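Local coordinates for fiber protein (Human adenovirus 21, PDB 3L88), which forms the trimeric knob of the adenovirus fibre, which binds the host receptor CD46 and so probably serves attachment to the cell, at residues S67-L72 against E170-A175; Q71-F76 against E86-I91. One frame throughout, in Å; residues are numbered along the deposited sequence.

Contact 1: residues S67-L72 against E170-A175; sequences SATIQL and EWNLNA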
loop_
_atom_site.group_PDB
_atom_site.type_symbol
_atom_site.label_atom_id
_atom_site.label_comp_id
_atom_site.label_asym_id
_atom_site.label_seq_id
_atom_site.Cartn_x
_atom_site.Cartn_y
_atom_site.Cartn_z
ATOM N N SER C 67 -5.130 -12.769 -21.967
ATOM C CA SER C 67 -5.510 -11.404 -21.609
ATOM C C SER C 67 -6.980 -11.338 -21.216
ATOM O O SER C 67 -7.791 -12.124 -21.697
ATOM C CB SER C 67 -5.220 -10.437 -22.761
ATOM O OG SER C 67 -6.167 -10.593 -23.802
ATOM N N ALA C 68 -7.310 -10.407 -20.327
ATOM C CA ALA C 68 -8.670 -10.272 -19.810
ATOM C C ALA C 68 -8.807 -8.970 -19.036
ATOM O O ALA C 68 -7.820 -8.428 -18.542
ATOM C CB ALA C 68 -9.022 -11.455 -18.924
ATOM N N THR C 69 -10.031 -8.470 -18.936
ATOM C CA THR C 69 -10.275 -7.180 -18.315
ATOM C C THR C 69 -11.599 -7.179 -17.567
ATOM O O THR C 69 -12.625 -7.597 -18.097
ATOM C CB THR C 69 -10.259 -6.043 -19.354
ATOM O OG1 THR C 69 -10.431 -4.782 -18.696
ATOM C CG2 THR C 69 -11.371 -6.231 -20.372
ATOM N N ILE C 70 -11.566 -6.737 -16.317
ATOM C CA ILE C 70 -12.771 -6.657 -15.512
ATOM C C ILE C 70 -12.947 -5.239 -15.012
ATOM O O ILE C 70 -12.023 -4.662 -14.444
ATOM C CB ILE C 70 -12.705 -7.607 -14.307
ATOM C CG1 ILE C 70 -12.766 -9.065 -14.776
ATOM C CG2 ILE C 70 -13.824 -7.295 -13.321
ATOM C CD1 ILE C 70 -12.340 -10.062 -13.721
ATOM N N GLN C 71 -14.136 -4.680 -15.223
ATOM C CA GLN C 71 -14.399 -3.290 -14.872
ATOM C C GLN C 71 -15.674 -3.163 -14.054
ATOM O O GLN C 71 -16.747 -3.567 -14.500
ATOM C CB GLN C 71 -14.505 -2.433 -16.135
ATOM C CG GLN C 71 -14.311 -0.942 -15.897
ATOM C CD GLN C 71 -14.584 -0.105 -17.142
ATOM O OE1 GLN C 71 -15.737 0.103 -17.524
ATOM N NE2 GLN C 71 -13.522 0.394 -17.768
ATOM N N LEU C 72 -15.555 -2.592 -12.860
ATOM C CA LEU C 72 -16.719 -2.284 -12.039
ATOM C C LEU C 72 -16.831 -0.779 -11.821
ATOM O O LEU C 72 -15.935 -0.161 -11.246
ATOM C CB LEU C 72 -16.632 -3.010 -10.694
ATOM C CG LEU C 72 -16.441 -4.529 -10.743
ATOM C CD1 LEU C 72 -16.328 -5.121 -9.338
ATOM C CD2 LEU C 72 -17.574 -5.183 -11.518
ATOM N N GLU C 170 -10.706 -1.365 -12.175
ATOM C CA GLU C 170 -10.411 -2.143 -13.365
ATOM C C GLU C 170 -9.206 -3.047 -13.151
ATOM O O GLU C 170 -8.115 -2.568 -12.850
ATOM C CB GLU C 170 -10.173 -1.222 -14.560
ATOM C CG GLU C 170 -9.933 -1.960 -15.873
ATOM C CD GLU C 170 -9.888 -1.025 -17.066
ATOM O OE1 GLU C 170 -10.790 -0.169 -17.197
ATOM O OE2 GLU C 170 -8.951 -1.151 -17.879
ATOM N N TRP C 171 -9.415 -4.352 -13.306
ATOM C CA TRP C 171 -8.333 -5.328 -13.274
ATOM C C TRP C 171 -7.978 -5.767 -14.693
ATOM O O TRP C 171 -8.859 -6.075 -15.500
ATOM C CB TRP C 171 -8.739 -6.559 -12.454
ATOM C CG TRP C 171 -8.905 -6.303 -10.989
ATOM C CD1 TRP C 171 -7.973 -6.502 -10.009
ATOM C CD2 TRP C 171 -10.091 -5.838 -10.326
ATOM N NE1 TRP C 171 -8.503 -6.185 -8.781
ATOM C CE2 TRP C 171 -9.801 -5.775 -8.948
ATOM C CE3 TRP C 171 -11.367 -5.468 -10.765
ATOM C CZ2 TRP C 171 -10.738 -5.351 -8.006
ATOM C CZ3 TRP C 171 -12.300 -5.054 -9.827
ATOM C CH2 TRP C 171 -11.981 -5.000 -8.464
ATOM N N ASN C 172 -6.684 -5.823 -14.986
ATOM C CA ASN C 172 -6.229 -6.286 -16.289
ATOM C C ASN C 172 -5.264 -7.456 -16.197
ATOM O O ASN C 172 -4.232 -7.373 -15.536
ATOM C CB ASN C 172 -5.585 -5.145 -17.073
ATOM C CG ASN C 172 -6.594 -4.343 -17.864
ATOM O OD1 ASN C 172 -7.098 -4.798 -18.893
ATOM N ND2 ASN C 172 -6.897 -3.140 -17.388
ATOM N N LEU C 173 -5.609 -8.545 -16.874
ATOM C CA LEU C 173 -4.683 -9.643 -17.084
ATOM C C LEU C 173 -3.971 -9.470 -18.415
ATOM O O LEU C 173 -4.608 -9.317 -19.458
ATOM C CB LEU C 173 -5.419 -10.984 -17.066
ATOM C CG LEU C 173 -4.591 -12.190 -17.518
ATOM C CD1 LEU C 173 -3.525 -12.526 -16.485
ATOM C CD2 LEU C 173 -5.480 -13.390 -17.788
ATOM N N ASN C 174 -2.646 -9.498 -18.379
ATOM C CA ASN C 174 -1.871 -9.413 -19.603
ATOM C C ASN C 174 -0.626 -10.282 -19.556
ATOM O O ASN C 174 0.471 -9.784 -19.326
ATOM C CB ASN C 174 -1.491 -7.964 -19.895
ATOM C CG ASN C 174 -0.940 -7.781 -21.295
ATOM O OD1 ASN C 174 -0.071 -6.940 -21.529
ATOM N ND2 ASN C 174 -1.438 -8.578 -22.236
ATOM N N ALA C 175 -0.802 -11.577 -19.809
ATOM C CA ALA C 175 0.268 -12.551 -19.640
ATOM C C ALA C 175 0.729 -13.120 -20.983
ATOM O O ALA C 175 0.057 -12.947 -22.000
ATOM C CB ALA C 175 -0.185 -13.669 -18.718
#

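Contact 2: residues Q71-F76 against E86-I91; sequences QLRLYF and ESNLKI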
loop_
_atom_site.group_PDB
_atom_site.type_symbol
_atom_site.label_atom_id
_atom_site.label_comp_id
_atom_site.label_asym_id
_atom_site.label_seq_id
_atom_site.Cartn_x
_atom_site.Cartn_y
_atom_site.Cartn_z
ATOM N N GLN C 71 -14.136 -4.680 -15.223
ATOM C CA GLN C 71 -14.399 -3.290 -14.872
ATOM C C GLN C 71 -15.674 -3.163 -14.054
ATOM O O GLN C 71 -16.747 -3.567 -14.500
ATOM C CB GLN C 71 -14.505 -2.433 -16.135
ATOM C CG GLN C 71 -14.311 -0.942 -15.897
ATOM C CD GLN C 71 -14.584 -0.105 -17.142
ATOM O OE1 GLN C 71 -15.737 0.103 -17.524
ATOM N NE2 GLN C 71 -13.522 0.394 -17.768
ATOM N N LEU C 72 -15.555 -2.592 -12.860
ATOM C CA LEU C 72 -16.719 -2.284 -12.039
ATOM C C LEU C 72 -16.831 -0.779 -11.821
ATOM O O LEU C 72 -15.935 -0.161 -11.246
ATOM C CB LEU C 72 -16.632 -3.010 -10.694
ATOM C CG LEU C 72 -16.441 -4.529 -10.743
ATOM C CD1 LEU C 72 -16.328 -5.121 -9.338
ATOM C CD2 LEU C 72 -17.574 -5.183 -11.518
ATOM N N ARG C 73 -17.921 -0.190 -12.305
ATOM C CA ARG C 73 -18.180 1.239 -12.122
ATOM C C ARG C 73 -19.214 1.472 -11.026
ATOM O O ARG C 73 -20.331 0.956 -11.093
ATOM C CB ARG C 73 -18.674 1.869 -13.426
ATOM C CG ARG C 73 -17.630 1.934 -14.528
ATOM C CD ARG C 73 -18.220 2.489 -15.811
ATOM N NE ARG C 73 -19.419 1.758 -16.207
ATOM C CZ ARG C 73 -19.409 0.606 -16.875
ATOM N NH1 ARG C 73 -18.254 0.053 -17.230
ATOM N NH2 ARG C 73 -20.551 0.007 -17.189
ATOM N N LEU C 74 -18.835 2.235 -10.007
ATOM C CA LEU C 74 -19.771 2.604 -8.959
ATOM C C LEU C 74 -20.114 4.082 -9.074
ATOM O O LEU C 74 -19.226 4.924 -9.174
ATOM C CB LEU C 74 -19.194 2.308 -7.574
ATOM C CG LEU C 74 -18.432 1.006 -7.303
ATOM C CD1 LEU C 74 -18.563 0.626 -5.831
ATOM C CD2 LEU C 74 -18.900 -0.135 -8.184
ATOM N N TYR C 75 -21.404 4.389 -9.074
ATOM C CA TYR C 75 -21.866 5.769 -9.117
ATOM C C TYR C 75 -22.682 6.085 -7.871
ATOM O O TYR C 75 -23.476 5.261 -7.411
ATOM C CB TYR C 75 -22.710 6.014 -10.372
ATOM C CG TYR C 75 -21.967 5.761 -11.669
ATOM C CD1 TYR C 75 -21.009 6.660 -12.131
ATOM C CD2 TYR C 75 -22.222 4.625 -12.429
ATOM C CE1 TYR C 75 -20.332 6.437 -13.310
ATOM C CE2 TYR C 75 -21.545 4.390 -13.611
ATOM C CZ TYR C 75 -20.602 5.301 -14.046
ATOM O OH TYR C 75 -19.928 5.083 -15.225
ATOM N N PHE C 76 -22.482 7.282 -7.330
ATOM C CA PHE C 76 -23.172 7.700 -6.117
ATOM C C PHE C 76 -23.879 9.029 -6.324
ATOM O O PHE C 76 -23.366 9.914 -7.006
ATOM C CB PHE C 76 -22.185 7.823 -4.951
ATOM C CG PHE C 76 -21.363 6.591 -4.721
ATOM C CD1 PHE C 76 -21.738 5.663 -3.761
ATOM C CD2 PHE C 76 -20.210 6.359 -5.464
ATOM C CE1 PHE C 76 -20.975 4.531 -3.536
ATOM C CE2 PHE C 76 -19.449 5.225 -5.253
ATOM C CZ PHE C 76 -19.833 4.307 -4.288
ATOM N N GLU C 86 -27.334 2.283 -12.470
ATOM C CA GLU C 86 -26.225 2.689 -13.325
ATOM C C GLU C 86 -24.939 1.919 -13.025
ATOM O O GLU C 86 -24.043 1.841 -13.863
ATOM C CB GLU C 86 -25.971 4.194 -13.202
ATOM C CG GLU C 86 -27.081 5.071 -13.750
ATOM C CD GLU C 86 -28.079 5.491 -12.686
ATOM O OE1 GLU C 86 -28.422 4.657 -11.821
ATOM O OE2 GLU C 86 -28.529 6.654 -12.719
ATOM N N SER C 87 -24.857 1.340 -11.833
ATOM C CA SER C 87 -23.605 0.762 -11.356
ATOM C C SER C 87 -23.482 -0.731 -11.658
ATOM O O SER C 87 -24.478 -1.413 -11.893
ATOM C CB SER C 87 -23.443 1.008 -9.856
ATOM O OG SER C 87 -23.462 2.394 -9.566
ATOM N N ASN C 88 -22.247 -1.225 -11.650
ATOM C CA ASN C 88 -21.989 -2.660 -11.684
ATOM C C ASN C 88 -22.233 -3.323 -10.336
ATOM O O ASN C 88 -22.611 -4.490 -10.270
ATOM C CB ASN C 88 -20.560 -2.937 -12.143
ATOM C CG ASN C 88 -20.348 -2.618 -13.607
ATOM O OD1 ASN C 88 -19.830 -1.559 -13.956
ATOM N ND2 ASN C 88 -20.744 -3.538 -14.474
ATOM N N LEU C 89 -21.998 -2.580 -9.261
ATOM C CA LEU C 89 -22.384 -3.019 -7.924
ATOM C C LEU C 89 -23.892 -2.844 -7.739
ATOM O O LEU C 89 -24.425 -1.759 -7.951
ATOM C CB LEU C 89 -21.614 -2.229 -6.862
ATOM C CG LEU C 89 -21.880 -2.568 -5.393
ATOM C CD1 LEU C 89 -21.478 -4.005 -5.072
ATOM C CD2 LEU C 89 -21.136 -1.586 -4.494
ATOM N N LYS C 90 -24.577 -3.921 -7.364
ATOM C CA LYS C 90 -26.033 -3.940 -7.385
ATOM C C LYS C 90 -26.629 -3.914 -5.986
ATOM O O LYS C 90 -27.847 -3.840 -5.828
ATOM C CB LYS C 90 -26.548 -5.167 -8.142
ATOM C CG LYS C 90 -26.246 -5.146 -9.628
ATOM C CD LYS C 90 -26.864 -3.931 -10.290
ATOM C CE LYS C 90 -26.485 -3.845 -11.757
ATOM N NZ LYS C 90 -26.961 -2.568 -12.356
ATOM N N ILE C 91 -25.767 -4.007 -4.978
ATOM C CA ILE C 91 -26.202 -3.950 -3.586
ATOM C C ILE C 91 -25.549 -2.764 -2.884
ATOM O O ILE C 91 -24.327 -2.613 -2.922
ATOM C CB ILE C 91 -25.874 -5.263 -2.836
ATOM C CG1 ILE C 91 -26.627 -6.438 -3.470
ATOM C CG2 ILE C 91 -26.214 -5.141 -1.351
ATOM C CD1 ILE C 91 -26.469 -7.747 -2.736
#

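Contact 1: residues S67-L72 against E170-A175
Gln-71 and Glu-170 face each other on the polar side of an antiparallel strand pair, where long side chains reach across. The Glu-170 chain is extended, with CG opposite the backbone N (chi1 -177°): Glu-170 CB and CG pass Ile-70 O, CG at 3.7 Å, and the carboxylate divides its oxygens. Glu-170 OE1 takes a nearly straight hydrogen bond (167°) from Gln-71 NE2 at 2.8 Å, on its anti side and 30° out of the carboxylate plane. Glu-170 OE2 uses its anti lone pair for Asn-172 ND2, 2.9 Å away on the same strand, so two amides fix the carboxylate's rotation. At the other end of its amide, Asn-172 OD1 accepts a weak bond from Thr-69 OG1 at 3.3 Å, the side chains lying side by side.

The opposite face is apolar. Ile-70 CG2 lies 4.0 Å from Trp-171 CE3, and Leu-72 CD1 meets the edge of the same indole; the methyl of Ala-68 packs against CB and CD2 of branched Leu-173. Paired backbone bonds join Ala-68 to Leu-173 and Ile-70 to Trp-171. In the four-stranded sheet 165-174 lies between 67-76 and 145-154, while Trp-171 and Ile-70 pack on Leu-52 of strand 45-54 in the β-sandwich's other sheet.

Contact 2: residues Q71-F76 against E86-I91
Asn-88 grips the main chain of Arg-73 from both ends. Asn-88 OD1 accepts from Arg-73 N at 2.9 Å in a nearly straight bond (171°), with the donor tilted from the amide carbonyl plane, and Asn-88 N gives a hydrogen bond to Arg-73 O at 3.0 Å. Asparagine suits the place because its short amide presents a carbonyl much as a backbone would, and with CG beside the backbone N (chi1 -70°) that carbonyl reaches the strand; ND2 is left to bond Gln-23 O. One residue earlier in the loop, Ser-87 OG accepts from Tyr-75 N, two residues further up the strand, at 2.9 Å and also bonds Leu-83 O, so a small hydroxyl joins the strand to its own loop.

Strand 67-76 is the outermost of its four-stranded sheet within the chain. One edge pairs with strand 165-174; along the other, these polar groups of an irregular loop take up N-H and C=O groups that a further strand would otherwise meet.

Among charged and flat groups, Asn-88 OD1 sits 3.6 Å above the centre of the Arg-73 guanidinium plane, the amide standing steeply at 74° to it. Arg-73 NH2 forms a salt bridge with Glu-26. The Tyr-75 ring turns an edge to the loop, its CE2 lying 3.6 Å from Glu-86 O. Within the loop, Lys-90 NZ folds back to Ser-87 O and Thr-84 O.

The apolar contacts lie on the side facing the second sheet. Leu-74 CD1 packs 3.6 Å from Leu-89 CD2, and Leu-74 CD2 touches Leu-89 CB; Leu-72 CD2 rests 3.8 Å from Asn-88 CB. Leu-74 also reaches Leu-37 of strand 33-42.

From the N terminus the chain first lays down strands 11-13, 33-42 and 45-54 of one sheet, then reaches strand 67-76, from which both contacts start. Contact 2 closes first: after nine intervening residues, 86-91 comes back to cross the edge that is outermost within this chain, a local closure. The chain then continues through strands 94-95, 130-138 and 145-154 before strand 165-174 pairs with the earlier part of 67-76 in contact 1, with 97 residues between its two segments. The shorter loop therefore nests within the longer, the two overlapping at Gln-71 and Leu-72. Contact 1 ties the strand into its sheet, whereas contact 2 ties the far end to the loop leading to strand 94-95 in the other sheet.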